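Local coordinates for coiled-coil and C2 domain-containing protein 1-like (Drosophila melanogaster, PDB 6EI6) that binds monophosphorylated phosphatidylinositols and regulates the ESCRT pathway in endosomal sorting, probably by keeping the ESCRT-III component shrub from polymerising inappropriately, at residues L220-Y230 with K242-I253. Sequence-based numbering, arbitrary orientation.
Sequences LETKCEIHDTY and KLEVKIRVRNPI
H227 and K246 sit side by side on neighbouring antiparallel strands of the C2 domain's beta sandwich, K246 CE resting over the imidazole face 4.0 Å from the ring centroid, a CH-pi contact. The edge of the same ring goes to E244: NE2 donates to OE2 at 2.8 Å, nearly straight at 168°. OE2 is met on its anti side, by a donor somewhat out of the carboxylate plane, and that plane is turned only 19° from the ring's. With CG anti to the backbone N (chi1 172°), the H227 ring swings across to strand 242-249 and meets both. E244 OE1 forms a salt bridge with R126 on the next strand, 119-128, so this carboxylate ties three strands together. T229 fills in beside it, CG2 lying 3.5 Å from both CB and CG of E244.

Further along this face, E225 CB packs on R248 CG, and the polar ends of the two side chains are joined by a water: it donates to E225 OE1 and accepts from R248 NE, each at 2.8 Å. The carboxylate also takes a bond from H59 of helix 34-62, while the guanidinium pairs with E121 and D114.

On the other face I226, I247, V245, L243 and Y230 look toward the second sheet, where I247 touches V193 and V215. L220, just ahead of strand 225-230, crosses I247 at about a right angle, its CD1 reaching CG2 at 3.6 Å. Paired backbone hydrogen bonds at I226-I247, D228-V245 and Y230-L243 zip the strands together. Past the strands, P252 is wedged into the turn at 221-224, with CD against C224 CB. I253 N then closes the end, donating to L220 O at 3.0 Å.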
ATOM      1  N   LEU A 220      -3.033  -2.337   1.433  1.00 37.42           N
ATOM      2  CA  LEU A 220      -2.395  -3.470   2.087  1.00 38.74           C
ATOM      3  C   LEU A 220      -3.119  -4.786   1.808  1.00 40.90           C
ATOM      4  O   LEU A 220      -2.634  -5.850   2.225  1.00 39.50           O
ATOM      5  CB  LEU A 220      -2.280  -3.221   3.598  1.00 34.37           C
ATOM      6  CG  LEU A 220      -1.300  -2.073   3.881  1.00 38.65           C
ATOM      7  CD1 LEU A 220      -1.201  -1.796   5.353  1.00 40.09           C
ATOM      8  CD2 LEU A 220       0.087  -2.296   3.295  1.00 40.95           C
ATOM      9  N   GLU A 221      -4.248  -4.745   1.094  1.00 42.15           N
ATOM     10  CA  GLU A 221      -4.917  -5.980   0.695  1.00 42.40           C
ATOM     11  C   GLU A 221      -4.081  -6.754  -0.313  1.00 41.06           C
ATOM     12  O   GLU A 221      -4.032  -7.994  -0.271  1.00 38.68           O
ATOM     13  CB  GLU A 221      -6.286  -5.669   0.104  1.00 40.30           C
ATOM     14  CG  GLU A 221      -7.319  -5.315   1.130  1.00 44.32           C
ATOM     15  CD  GLU A 221      -8.696  -5.267   0.535  1.00 48.81           C
ATOM     16  OE1 GLU A 221      -8.795  -4.915  -0.669  1.00 42.29           O
ATOM     17  OE2 GLU A 221      -9.666  -5.594   1.269  1.00 49.13           O
ATOM     18  N   THR A 222      -3.420  -6.041  -1.226  1.00 36.66           N
ATOM     19  CA  THR A 222      -2.584  -6.668  -2.235  1.00 37.90           C
ATOM     20  C   THR A 222      -1.135  -6.234  -2.190  1.00 39.64           C
ATOM     21  O   THR A 222      -0.326  -6.825  -2.906  1.00 41.06           O
ATOM     22  CB  THR A 222      -3.125  -6.398  -3.645  1.00 33.79           C
ATOM     23  OG1 THR A 222      -3.027  -5.004  -3.935  1.00 42.23           O
ATOM     24  CG2 THR A 222      -4.566  -6.836  -3.750  1.00 33.53           C
ATOM     25  N   LYS A 223      -0.787  -5.222  -1.393  1.00 38.92           N
ATOM     26  CA  LYS A 223       0.594  -4.806  -1.206  1.00 35.80           C
ATOM     27  C   LYS A 223       0.993  -4.973   0.252  1.00 38.55           C
ATOM     28  O   LYS A 223       0.157  -5.140   1.153  1.00 36.21           O
ATOM     29  CB  LYS A 223       0.823  -3.362  -1.640  1.00 37.77           C
ATOM     30  CG  LYS A 223       0.877  -3.205  -3.133  1.00 42.11           C
ATOM     31  CD  LYS A 223       1.375  -1.831  -3.520  1.00 43.39           C
ATOM     32  CE  LYS A 223       0.361  -1.125  -4.353  1.00 40.87           C
ATOM     33  NZ  LYS A 223      -0.943  -1.232  -3.645  1.00 51.83           N
ATOM     34  N   CYS A 224       2.289  -4.943   0.490  1.00 35.88           N
ATOM     35  CA  CYS A 224       2.746  -5.245   1.828  1.00 46.41           C
ATOM     36  C   CYS A 224       3.302  -4.022   2.538  1.00 46.22           C
ATOM     37  O   CYS A 224       3.717  -4.135   3.705  1.00 46.03           O
ATOM     38  CB  CYS A 224       3.776  -6.374   1.785  1.00 47.82           C
ATOM     39  SG  CYS A 224       5.005  -6.032   0.587  1.00 67.21           S
ATOM     40  N   GLU A 225       3.311  -2.862   1.879  1.00 39.37           N
ATOM     41  CA  GLU A 225       3.555  -1.622   2.589  1.00 39.98           C
ATOM     42  C   GLU A 225       2.956  -0.450   1.831  1.00 44.56           C
ATOM     43  O   GLU A 225       2.838  -0.468   0.601  1.00 43.13           O
ATOM     44  CB  GLU A 225       5.047  -1.390   2.848  1.00 35.89           C
ATOM     45  CG  GLU A 225       5.900  -1.143   1.646  1.00 41.33           C
ATOM     46  CD  GLU A 225       6.511  -2.427   1.092  1.00 52.00           C
ATOM     47  OE1 GLU A 225       6.960  -3.293   1.887  1.00 53.21           O
ATOM     48  OE2 GLU A 225       6.512  -2.576  -0.148  1.00 54.37           O
ATOM     49  N   ILE A 226       2.556   0.566   2.598  1.00 46.00           N
ATOM     50  CA  ILE A 226       2.231   1.897   2.093  1.00 38.43           C
ATOM     51  C   ILE A 226       3.356   2.833   2.516  1.00 40.58           C
ATOM     52  O   ILE A 226       3.817   2.778   3.661  1.00 44.08           O
ATOM     53  CB  ILE A 226       0.876   2.377   2.628  1.00 38.19           C
ATOM     54  CG1 ILE A 226      -0.237   1.444   2.157  1.00 35.33           C
ATOM     55  CG2 ILE A 226       0.615   3.825   2.222  1.00 37.83           C
ATOM     56  CD1 ILE A 226      -1.545   1.588   2.931  1.00 34.82           C
ATOM     57  N   HIS A 227       3.837   3.652   1.591  1.00 41.73           N
ATOM     58  CA  HIS A 227       4.860   4.638   1.927  1.00 43.13           C
ATOM     59  C   HIS A 227       4.679   5.857   1.031  1.00 46.36           C
ATOM     60  O   HIS A 227       4.948   5.806  -0.171  1.00 46.99           O
ATOM     61  CB  HIS A 227       6.257   4.057   1.789  1.00 45.44           C
ATOM     62  CG  HIS A 227       7.346   5.076   1.928  1.00 51.87           C
ATOM     63  ND1 HIS A 227       8.583   4.933   1.333  1.00 55.77           N
ATOM     64  CD2 HIS A 227       7.379   6.265   2.581  1.00 50.85           C
ATOM     65  CE1 HIS A 227       9.334   5.983   1.623  1.00 55.80           C
ATOM     66  NE2 HIS A 227       8.625   6.807   2.376  1.00 52.84           N
ATOM     67  N   ASP A 228       4.236   6.958   1.614  1.00 47.46           N
ATOM     68  CA  ASP A 228       4.002   8.171   0.851  1.00 46.44           C
ATOM     69  C   ASP A 228       4.152   9.361   1.791  1.00 51.57           C
ATOM     70  O   ASP A 228       4.477   9.210   2.972  1.00 51.35           O
ATOM     71  CB  ASP A 228       2.625   8.129   0.191  1.00 45.40           C
ATOM     72  CG  ASP A 228       2.652   8.642  -1.232  1.00 49.06           C
ATOM     73  OD1 ASP A 228       3.606   9.368  -1.562  1.00 47.19           O
ATOM     74  OD2 ASP A 228       1.735   8.314  -2.020  1.00 48.46           O
ATOM     75  N   THR A 229       3.930  10.551   1.246  1.00 50.98           N
ATOM     76  CA  THR A 229       3.896  11.794   1.994  1.00 49.49           C
ATOM     77  C   THR A 229       2.555  12.461   1.706  1.00 51.86           C
ATOM     78  O   THR A 229       2.097  12.467   0.557  1.00 52.35           O
ATOM     79  CB  THR A 229       5.046  12.702   1.587  1.00 46.62           C
ATOM     80  OG1 THR A 229       4.842  13.092   0.237  1.00 55.72           O
ATOM     81  CG2 THR A 229       6.357  11.980   1.662  1.00 45.58           C
ATOM     82  N   TYR A 230       1.915  13.004   2.746  1.00 47.92           N
ATOM     83  CA  TYR A 230       0.524  13.439   2.654  1.00 48.99           C
ATOM     84  C   TYR A 230       0.361  14.873   3.149  1.00 51.25           C
ATOM     85  O   TYR A 230       1.083  15.327   4.040  1.00 52.95           O
ATOM     86  CB  TYR A 230      -0.408  12.507   3.461  1.00 48.81           C
ATOM     87  CG  TYR A 230      -0.296  11.045   3.085  1.00 50.41           C
ATOM     88  CD1 TYR A 230       0.761  10.254   3.548  1.00 47.03           C
ATOM     89  CD2 TYR A 230      -1.242  10.455   2.263  1.00 49.11           C
ATOM     90  CE1 TYR A 230       0.869   8.928   3.189  1.00 44.73           C
ATOM     91  CE2 TYR A 230      -1.150   9.124   1.910  1.00 48.16           C
ATOM     92  CZ  TYR A 230      -0.093   8.372   2.372  1.00 48.21           C
ATOM     93  OH  TYR A 230      -0.032   7.056   2.007  1.00 46.35           O
ATOM     94  N   LYS A 242       3.453  18.754   5.066  1.00 51.67           N
ATOM     95  CA  LYS A 242       3.186  17.361   4.741  1.00 55.31           C
ATOM     96  C   LYS A 242       3.766  16.458   5.816  1.00 54.25           C
ATOM     97  O   LYS A 242       4.682  16.841   6.549  1.00 54.87           O
ATOM     98  CB  LYS A 242       3.781  16.955   3.382  1.00 51.87           C
ATOM     99  CG  LYS A 242       3.102  17.569   2.179  1.00 52.94           C
ATOM    100  CD  LYS A 242       3.667  16.972   0.910  1.00 55.97           C
ATOM    101  CE  LYS A 242       4.945  17.678   0.508  1.00 58.94           C
ATOM    102  NZ  LYS A 242       4.657  18.641  -0.594  1.00 70.13           N
ATOM    103  N   LEU A 243       3.238  15.234   5.871  1.00 47.78           N
ATOM    104  CA  LEU A 243       3.731  14.192   6.763  1.00 49.82           C
ATOM    105  C   LEU A 243       4.068  12.947   5.944  1.00 51.22           C
ATOM    106  O   LEU A 243       3.280  12.525   5.089  1.00 50.67           O
ATOM    107  CB  LEU A 243       2.697  13.865   7.853  1.00 43.22           C
ATOM    108  CG  LEU A 243       3.143  12.916   8.967  1.00 45.33           C
ATOM    109  CD1 LEU A 243       4.230  13.530   9.817  1.00 47.47           C
ATOM    110  CD2 LEU A 243       1.985  12.510   9.828  1.00 41.10           C
ATOM    111  N   GLU A 244       5.233  12.364   6.199  1.00 50.07           N
ATOM    112  CA  GLU A 244       5.671  11.160   5.511  1.00 46.14           C
ATOM    113  C   GLU A 244       5.560   9.965   6.446  1.00 47.35           C
ATOM    114  O   GLU A 244       6.052  10.004   7.580  1.00 49.47           O
ATOM    115  CB  GLU A 244       7.102  11.303   5.014  1.00 49.19           C
ATOM    116  CG  GLU A 244       7.593  10.056   4.338  1.00 52.04           C
ATOM    117  CD  GLU A 244       9.061  10.113   4.038  1.00 59.06           C
ATOM    118  OE1 GLU A 244       9.646  11.210   4.150  1.00 62.82           O
ATOM    119  OE2 GLU A 244       9.638   9.062   3.695  1.00 63.30           O
ATOM    120  N   VAL A 245       4.959   8.887   5.945  1.00 47.35           N
ATOM    121  CA  VAL A 245       4.465   7.804   6.777  1.00 44.83           C
ATOM    122  C   VAL A 245       4.620   6.472   6.036  1.00 48.08           C
ATOM    123  O   VAL A 245       4.541   6.411   4.807  1.00 45.39           O
ATOM    124  CB  VAL A 245       2.999   8.123   7.146  1.00 42.23           C
ATOM    125  CG1 VAL A 245       2.204   6.869   7.403  1.00 45.19           C
ATOM    126  CG2 VAL A 245       2.958   9.055   8.344  1.00 45.28           C
ATOM    127  N   LYS A 246       4.856   5.400   6.795  1.00 45.15           N
ATOM    128  CA  LYS A 246       4.854   4.039   6.276  1.00 41.76           C
ATOM    129  C   LYS A 246       3.843   3.196   7.045  1.00 45.01           C
ATOM    130  O   LYS A 246       3.672   3.371   8.255  1.00 46.56           O
ATOM    131  CB  LYS A 246       6.227   3.394   6.395  1.00 43.29           C
ATOM    132  CG  LYS A 246       7.350   4.132   5.694  1.00 44.91           C
ATOM    133  CD  LYS A 246       8.670   3.494   6.082  1.00 42.35           C
ATOM    134  CE  LYS A 246       9.748   3.840   5.080  1.00 50.83           C
ATOM    135  NZ  LYS A 246      11.034   3.204   5.478  1.00 56.35           N
ATOM    136  N   ILE A 247       3.158   2.287   6.348  1.00 40.44           N
ATOM    137  CA  ILE A 247       2.349   1.263   6.998  1.00 39.88           C
ATOM    138  C   ILE A 247       2.729  -0.082   6.401  1.00 45.35           C
ATOM    139  O   ILE A 247       2.679  -0.266   5.178  1.00 42.58           O
ATOM    140  CB  ILE A 247       0.845   1.517   6.841  1.00 40.15           C
ATOM    141  CG1 ILE A 247       0.528   2.990   7.129  1.00 43.16           C
ATOM    142  CG2 ILE A 247       0.072   0.595   7.777  1.00 38.69           C
ATOM    143  CD1 ILE A 247      -0.937   3.303   6.999  1.00 40.00           C
ATOM    144  N   ARG A 248       3.123  -1.017   7.254  1.00 43.54           N
ATOM    145  CA  ARG A 248       3.767  -2.231   6.784  1.00 43.06           C
ATOM    146  C   ARG A 248       3.140  -3.453   7.426  1.00 44.45           C
ATOM    147  O   ARG A 248       2.855  -3.455   8.624  1.00 48.26           O
ATOM    148  CB  ARG A 248       5.253  -2.202   7.088  1.00 43.00           C
ATOM    149  CG  ARG A 248       5.948  -0.956   6.574  1.00 46.56           C
ATOM    150  CD  ARG A 248       7.410  -0.940   6.988  1.00 48.48           C
ATOM    151  NE  ARG A 248       8.164  -2.050   6.397  1.00 50.01           N
ATOM    152  CZ  ARG A 248       8.623  -3.094   7.090  1.00 52.86           C
ATOM    153  NH1 ARG A 248       8.401  -3.181   8.404  1.00 53.68           N
ATOM    154  NH2 ARG A 248       9.308  -4.051   6.472  1.00 50.07           N
ATOM    155  N   VAL A 249       2.951  -4.500   6.625  1.00 46.48           N
ATOM    156  CA  VAL A 249       2.535  -5.806   7.123  1.00 49.17           C
ATOM    157  C   VAL A 249       3.501  -6.858   6.589  1.00 48.32           C
ATOM    158  O   VAL A 249       4.288  -6.605   5.671  1.00 45.70           O
ATOM    159  CB  VAL A 249       1.088  -6.146   6.739  1.00 41.80           C
ATOM    160  CG1 VAL A 249       0.141  -5.275   7.523  1.00 40.42           C
ATOM    161  CG2 VAL A 249       0.895  -5.950   5.243  1.00 43.01           C
ATOM    162  N   ARG A 250       3.465  -8.035   7.224  1.00 45.62           N
ATOM    163  CA  ARG A 250       4.312  -9.139   6.776  1.00 52.96           C
ATOM    164  C   ARG A 250       3.897  -9.632   5.391  1.00 50.88           C
ATOM    165  O   ARG A 250       4.744  -9.972   4.567  1.00 45.60           O
ATOM    166  CB  ARG A 250       4.271 -10.288   7.783  1.00 53.20           C
ATOM    167  CG  ARG A 250       4.295 -11.652   7.133  1.00 56.18           C
ATOM    168  CD  ARG A 250       4.920 -12.730   7.996  1.00 59.70           C
ATOM    169  NE  ARG A 250       6.378 -12.707   7.874  1.00 66.78           N
ATOM    170  CZ  ARG A 250       7.184 -13.641   8.368  1.00 62.23           C
ATOM    171  NH1 ARG A 250       6.669 -14.677   9.006  1.00 62.36           N
ATOM    172  NH2 ARG A 250       8.499 -13.538   8.219  1.00 61.03           N
ATOM    173  N   ASN A 251       2.604  -9.691   5.108  1.00 48.51           N
ATOM    174  CA  ASN A 251       2.182  -9.984   3.747  1.00 49.24           C
ATOM    175  C   ASN A 251       0.799  -9.393   3.554  1.00 42.34           C
ATOM    176  O   ASN A 251       0.128  -9.055   4.537  1.00 42.49           O
ATOM    177  CB  ASN A 251       2.203 -11.499   3.460  1.00 45.15           C
ATOM    178  CG  ASN A 251       1.508 -12.307   4.531  1.00 49.91           C
ATOM    179  OD1 ASN A 251       2.163 -12.898   5.386  1.00 56.40           O
ATOM    180  ND2 ASN A 251       0.184 -12.355   4.488  1.00 46.11           N
ATOM    181  N   PRO A 252       0.352  -9.230   2.308  1.00 38.32           N
ATOM    182  CA  PRO A 252      -0.957  -8.614   2.077  1.00 35.44           C
ATOM    183  C   PRO A 252      -2.086  -9.420   2.702  1.00 41.81           C
ATOM    184  O   PRO A 252      -1.979 -10.630   2.907  1.00 41.65           O
ATOM    185  CB  PRO A 252      -1.070  -8.578   0.550  1.00 37.45           C
ATOM    186  CG  PRO A 252       0.339  -8.595   0.054  1.00 35.27           C
ATOM    187  CD  PRO A 252       1.111  -9.406   1.054  1.00 37.46           C
ATOM    188  N   ILE A 253      -3.174  -8.720   3.032  1.00 38.58           N
ATOM    189  CA  ILE A 253      -4.356  -9.379   3.578  1.00 40.23           C
ATOM    190  C   ILE A 253      -4.808 -10.507   2.655  1.00 41.60           C
ATOM    191  O   ILE A 253      -5.099 -11.623   3.099  1.00 41.41           O
ATOM    192  CB  ILE A 253      -5.486  -8.353   3.808  1.00 42.07           C
ATOM    193  CG1 ILE A 253      -4.995  -7.168   4.644  1.00 42.32           C
ATOM    194  CG2 ILE A 253      -6.666  -9.006   4.495  1.00 37.38           C
ATOM    195  CD1 ILE A 253      -4.246  -7.565   5.863  1.00 41.93           C
TER
HETATM  196  O   HOH W   1       8.892  -2.431   3.763  1.00 51.94           O